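Local coordinates for DUF1116 domain-containing protein (Enterococcus faecalis, PDB 3CLQ) that is of unknown function but belongs to the AllG family, related to a subunit of oxamate carbamoyltransferase, at residues Q23-A34 with N112-Y123. Residues are numbered along the deposited sequence; the frame is centred on the assembly and turned at random.
Sequences QSKPILVGFDKA and NMYVHIIKNETY
N120 reaches across to S24 and K25 where strand 114-120 ends beside the start of strand 26-33, its antiparallel neighbour at the middle of a four-stranded sheet. With CG anti to the backbone N (chi1 -161°), its amide reaches the loop that follows helix 6-23. CB leads to CG, which lies 3.9 Å from S24 CB, and there the amide divides. ND2 gives a hydrogen bond to S24 OG, 2.9 Å away and close to the amide plane, and another to N125. OD1 accepts from K25 N at 3.0 Å and from T122 N; the two donors come from opposite faces of the amide plane, and the second bond closes an Asx turn. Beside it T122 OG1 donates to Q23 O (2.8 Å), while A247 and C243 of helix 234-247 pack against N120.

Farther along, the ladder is broken by a classic beta bulge: V29 N and G30 N both donate to I117 O, the former at 2.9 Å and the latter, longer, on a lone pair. Past the bulge F31 and H116 extend alongside each other from the same face of the sheet, with F31 CE1 over one face of the imidazole, 3.8 Å from H116 CD2, and the ring planes inclined at 48°. Hydrogen bonds of ND1 with T129 O and of NE2 with T236 OG1 hold the imidazole in its rotation. At the far end K33 CG lies off-centre over the Y114 ring, and NZ donates to N112 OD1 at 3.1 Å, while N112 ND2 is hydrogen-bonded to E73.

The buried amide of N120 thus has both polar atoms satisfied, tying the helix-to-strand loop to the turn after strand 114-120.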
loop_
_atom_site.group_PDB
_atom_site.type_symbol
_atom_site.label_atom_id
_atom_site.label_comp_id
_atom_site.label_asym_id
_atom_site.label_seq_id
_atom_site.Cartn_x
_atom_site.Cartn_y
_atom_site.Cartn_z
ATOM N N GLN B 23 -17.509 5.553 15.590
ATOM C CA GLN B 23 -17.896 6.711 14.790
ATOM C C GLN B 23 -16.975 7.931 14.876
ATOM O O GLN B 23 -17.163 8.890 14.133
ATOM C CB GLN B 23 -19.314 7.122 15.131
ATOM C CG GLN B 23 -20.285 6.023 14.877
ATOM C CD GLN B 23 -21.714 6.449 15.113
ATOM O OE1 GLN B 23 -22.642 5.788 14.655
ATOM N NE2 GLN B 23 -21.901 7.550 15.827
ATOM N N SER B 24 -16.019 7.933 15.802
ATOM C CA SER B 24 -15.014 8.975 15.794
ATOM C C SER B 24 -14.376 9.036 14.431
ATOM O O SER B 24 -14.242 8.020 13.755
ATOM C CB SER B 24 -13.938 8.694 16.802
ATOM O OG SER B 24 -14.454 8.880 18.091
ATOM N N LYS B 25 -13.968 10.233 14.034
ATOM C CA LYS B 25 -13.337 10.413 12.759
ATOM C C LYS B 25 -12.180 11.375 12.932
ATOM O O LYS B 25 -12.314 12.568 12.718
ATOM C CB LYS B 25 -14.351 10.929 11.745
ATOM C CG LYS B 25 -14.304 10.207 10.420
ATOM C CD LYS B 25 -15.706 10.035 9.794
ATOM C CE LYS B 25 -16.141 11.242 9.000
ATOM N NZ LYS B 25 -15.111 11.728 8.018
ATOM N N PRO B 26 -11.025 10.837 13.319
ATOM C CA PRO B 26 -9.782 11.571 13.557
ATOM C C PRO B 26 -9.242 12.224 12.287
ATOM O O PRO B 26 -8.945 11.517 11.302
ATOM C CB PRO B 26 -8.812 10.480 13.990
ATOM C CG PRO B 26 -9.665 9.322 14.357
ATOM C CD PRO B 26 -10.867 9.390 13.522
ATOM N N ILE B 27 -9.113 13.550 12.313
ATOM C CA ILE B 27 -8.577 14.322 11.187
ATOM C C ILE B 27 -7.230 14.954 11.527
ATOM O O ILE B 27 -7.083 15.651 12.537
ATOM C CB ILE B 27 -9.547 15.442 10.746
ATOM C CG1 ILE B 27 -10.958 14.870 10.505
ATOM C CG2 ILE B 27 -9.017 16.172 9.491
ATOM C CD1 ILE B 27 -11.037 13.795 9.422
ATOM N N LEU B 28 -6.232 14.700 10.691
ATOM C CA LEU B 28 -4.948 15.319 10.923
ATOM C C LEU B 28 -5.096 16.729 10.443
ATOM O O LEU B 28 -5.297 16.943 9.231
ATOM C CB LEU B 28 -3.858 14.622 10.130
ATOM C CG LEU B 28 -2.526 15.365 10.175
ATOM C CD1 LEU B 28 -2.074 15.628 11.621
ATOM C CD2 LEU B 28 -1.498 14.551 9.460
ATOM N N VAL B 29 -5.027 17.687 11.376
ATOM C CA VAL B 29 -5.239 19.090 10.998
ATOM C C VAL B 29 -4.005 19.984 11.035
ATOM O O VAL B 29 -3.972 21.029 10.390
ATOM C CB VAL B 29 -6.415 19.772 11.757
ATOM C CG1 VAL B 29 -7.715 19.010 11.521
ATOM C CG2 VAL B 29 -6.112 19.950 13.271
ATOM N N GLY B 30 -2.979 19.589 11.775
ATOM C CA GLY B 30 -1.815 20.452 11.875
ATOM C C GLY B 30 -0.620 19.803 12.529
ATOM O O GLY B 30 -0.657 18.615 12.883
ATOM N N PHE B 31 0.443 20.601 12.667
ATOM C CA PHE B 31 1.662 20.237 13.377
ATOM C C PHE B 31 2.138 21.468 14.097
ATOM O O PHE B 31 1.975 22.574 13.592
ATOM C CB PHE B 31 2.752 19.822 12.405
ATOM C CG PHE B 31 2.454 18.560 11.645
ATOM C CD1 PHE B 31 2.861 17.327 12.135
ATOM C CD2 PHE B 31 1.777 18.603 10.439
ATOM C CE1 PHE B 31 2.592 16.167 11.423
ATOM C CE2 PHE B 31 1.518 17.444 9.728
ATOM C CZ PHE B 31 1.918 16.235 10.208
ATOM N N ASP B 32 2.756 21.285 15.256
ATOM C CA ASP B 32 3.271 22.413 16.029
ATOM C C ASP B 32 4.069 21.933 17.258
ATOM O O ASP B 32 3.969 20.776 17.679
ATOM C CB ASP B 32 2.133 23.367 16.433
ATOM C CG ASP B 32 2.583 24.842 16.498
ATOM O OD1 ASP B 32 3.787 25.137 16.275
ATOM O OD2 ASP B 32 1.724 25.712 16.786
ATOM N N LYS B 33 4.892 22.817 17.802
ATOM C CA LYS B 33 5.655 22.492 18.981
ATOM C C LYS B 33 4.684 22.056 20.059
ATOM O O LYS B 33 3.633 22.653 20.233
ATOM C CB LYS B 33 6.454 23.712 19.452
ATOM C CG LYS B 33 7.392 24.301 18.402
ATOM C CD LYS B 33 8.357 25.283 19.022
ATOM C CE LYS B 33 9.683 25.286 18.286
ATOM N NZ LYS B 33 10.658 26.111 19.041
ATOM N N ALA B 34 5.038 21.012 20.787
ATOM C CA ALA B 34 4.238 20.584 21.922
ATOM C C ALA B 34 3.766 21.775 22.761
ATOM O O ALA B 34 2.575 21.962 22.973
ATOM C CB ALA B 34 5.028 19.647 22.768
ATOM N N ASN B 112 9.637 21.478 22.909
ATOM C CA ASN B 112 10.062 21.898 21.557
ATOM C C ASN B 112 10.087 20.836 20.451
ATOM O O ASN B 112 10.516 21.108 19.325
ATOM C CB ASN B 112 11.381 22.653 21.616
ATOM C CG ASN B 112 11.238 23.956 22.327
ATOM O OD1 ASN B 112 10.563 24.861 21.840
ATOM N ND2 ASN B 112 11.838 24.060 23.499
HETATM N N MSE B 113 9.617 19.634 20.761
HETATM C CA MSE B 113 9.378 18.666 19.713
HETATM C C MSE B 113 8.086 19.025 19.008
HETATM O O MSE B 113 7.180 19.584 19.625
HETATM C CB MSE B 113 9.300 17.262 20.281
HETATM C CG MSE B 113 10.641 16.784 20.732
HETATM SE SE MSE B 113 10.534 15.142 21.760
HETATM C CE MSE B 113 11.861 15.620 23.098
ATOM N N TYR B 114 8.014 18.723 17.714
ATOM C CA TYR B 114 6.787 18.929 16.971
ATOM C C TYR B 114 5.881 17.732 17.167
ATOM O O TYR B 114 6.365 16.605 17.265
ATOM C CB TYR B 114 7.093 19.154 15.497
ATOM C CG TYR B 114 7.266 20.601 15.202
ATOM C CD1 TYR B 114 8.457 21.253 15.517
ATOM C CD2 TYR B 114 6.226 21.342 14.661
ATOM C CE1 TYR B 114 8.612 22.631 15.282
ATOM C CE2 TYR B 114 6.370 22.705 14.412
ATOM C CZ TYR B 114 7.562 23.340 14.733
ATOM O OH TYR B 114 7.702 24.677 14.502
ATOM N N VAL B 115 4.575 17.986 17.250
ATOM C CA VAL B 115 3.569 16.922 17.361
ATOM C C VAL B 115 2.497 17.038 16.269
ATOM O O VAL B 115 2.249 18.137 15.789
ATOM C CB VAL B 115 2.881 16.916 18.763
ATOM C CG1 VAL B 115 3.831 16.413 19.826
ATOM C CG2 VAL B 115 2.344 18.308 19.135
ATOM N N HIS B 116 1.896 15.903 15.867
ATOM C CA HIS B 116 0.673 15.888 15.028
ATOM C C HIS B 116 -0.464 16.503 15.821
ATOM O O HIS B 116 -0.625 16.195 16.994
ATOM C CB HIS B 116 0.187 14.464 14.723
ATOM C CG HIS B 116 1.188 13.590 14.048
ATOM N ND1 HIS B 116 2.386 13.237 14.630
ATOM C CD2 HIS B 116 1.133 12.927 12.870
ATOM C CE1 HIS B 116 3.047 12.434 13.812
ATOM N NE2 HIS B 116 2.309 12.230 12.740
ATOM N N ILE B 117 -1.279 17.337 15.202
ATOM C CA ILE B 117 -2.481 17.760 15.881
ATOM C C ILE B 117 -3.655 17.101 15.184
ATOM O O ILE B 117 -3.932 17.406 14.019
ATOM C CB ILE B 117 -2.671 19.251 15.805
ATOM C CG1 ILE B 117 -1.365 19.962 16.120
ATOM C CG2 ILE B 117 -3.736 19.668 16.772
ATOM C CD1 ILE B 117 -1.216 21.275 15.377
ATOM N N ILE B 118 -4.334 16.213 15.901
ATOM C CA ILE B 118 -5.366 15.361 15.337
ATOM C C ILE B 118 -6.669 15.650 16.052
ATOM O O ILE B 118 -6.727 15.585 17.266
ATOM C CB ILE B 118 -4.998 13.864 15.531
ATOM C CG1 ILE B 118 -3.776 13.493 14.701
ATOM C CG2 ILE B 118 -6.140 12.953 15.132
ATOM C CD1 ILE B 118 -3.195 12.176 15.107
ATOM N N LYS B 119 -7.721 15.961 15.320
ATOM C CA LYS B 119 -8.929 16.463 15.950
ATOM C C LYS B 119 -10.068 15.563 15.559
ATOM O O LYS B 119 -10.162 15.178 14.414
ATOM C CB LYS B 119 -9.202 17.889 15.480
ATOM C CG LYS B 119 -10.257 18.645 16.248
ATOM C CD LYS B 119 -10.248 20.120 15.817
ATOM C CE LYS B 119 -11.648 20.632 15.398
ATOM N NZ LYS B 119 -12.096 20.030 14.080
ATOM N N ASN B 120 -10.928 15.211 16.506
ATOM C CA ASN B 120 -12.057 14.357 16.189
ATOM C C ASN B 120 -13.190 15.102 15.467
ATOM O O ASN B 120 -13.863 15.947 16.060
ATOM C CB ASN B 120 -12.585 13.721 17.459
ATOM C CG ASN B 120 -13.442 12.503 17.181
ATOM O OD1 ASN B 120 -14.022 12.360 16.097
ATOM N ND2 ASN B 120 -13.531 11.609 18.171
ATOM N N GLU B 121 -13.420 14.768 14.198
ATOM C CA GLU B 121 -14.457 15.442 13.409
ATOM C C GLU B 121 -15.855 15.181 13.975
ATOM O O GLU B 121 -16.772 15.986 13.787
ATOM C CB GLU B 121 -14.403 15.024 11.937
ATOM C CG GLU B 121 -15.309 15.832 11.010
ATOM C CD GLU B 121 -15.347 15.300 9.556
ATOM O OE1 GLU B 121 -16.171 14.399 9.239
ATOM O OE2 GLU B 121 -14.568 15.796 8.713
ATOM N N THR B 122 -16.030 14.060 14.665
ATOM C CA THR B 122 -17.351 13.732 15.159
ATOM C C THR B 122 -17.578 14.325 16.548
ATOM O O THR B 122 -18.640 14.893 16.819
ATOM C CB THR B 122 -17.557 12.208 15.197
ATOM O OG1 THR B 122 -17.220 11.655 13.932
ATOM C CG2 THR B 122 -19.005 11.854 15.515
ATOM N N TYR B 123 -16.577 14.205 17.415
ATOM C CA TYR B 123 -16.772 14.424 18.853
ATOM C C TYR B 123 -15.944 15.607 19.364
ATOM O O TYR B 123 -16.074 16.052 20.518
ATOM C CB TYR B 123 -16.498 13.115 19.632
ATOM C CG TYR B 123 -17.567 12.072 19.340
ATOM C CD1 TYR B 123 -18.893 12.321 19.711
ATOM C CD2 TYR B 123 -17.279 10.869 18.655
ATOM C CE1 TYR B 123 -19.917 11.420 19.431
ATOM C CE2 TYR B 123 -18.313 9.937 18.364
ATOM C CZ TYR B 123 -19.646 10.241 18.757
ATOM O OH TYR B 123 -20.739 9.412 18.531
#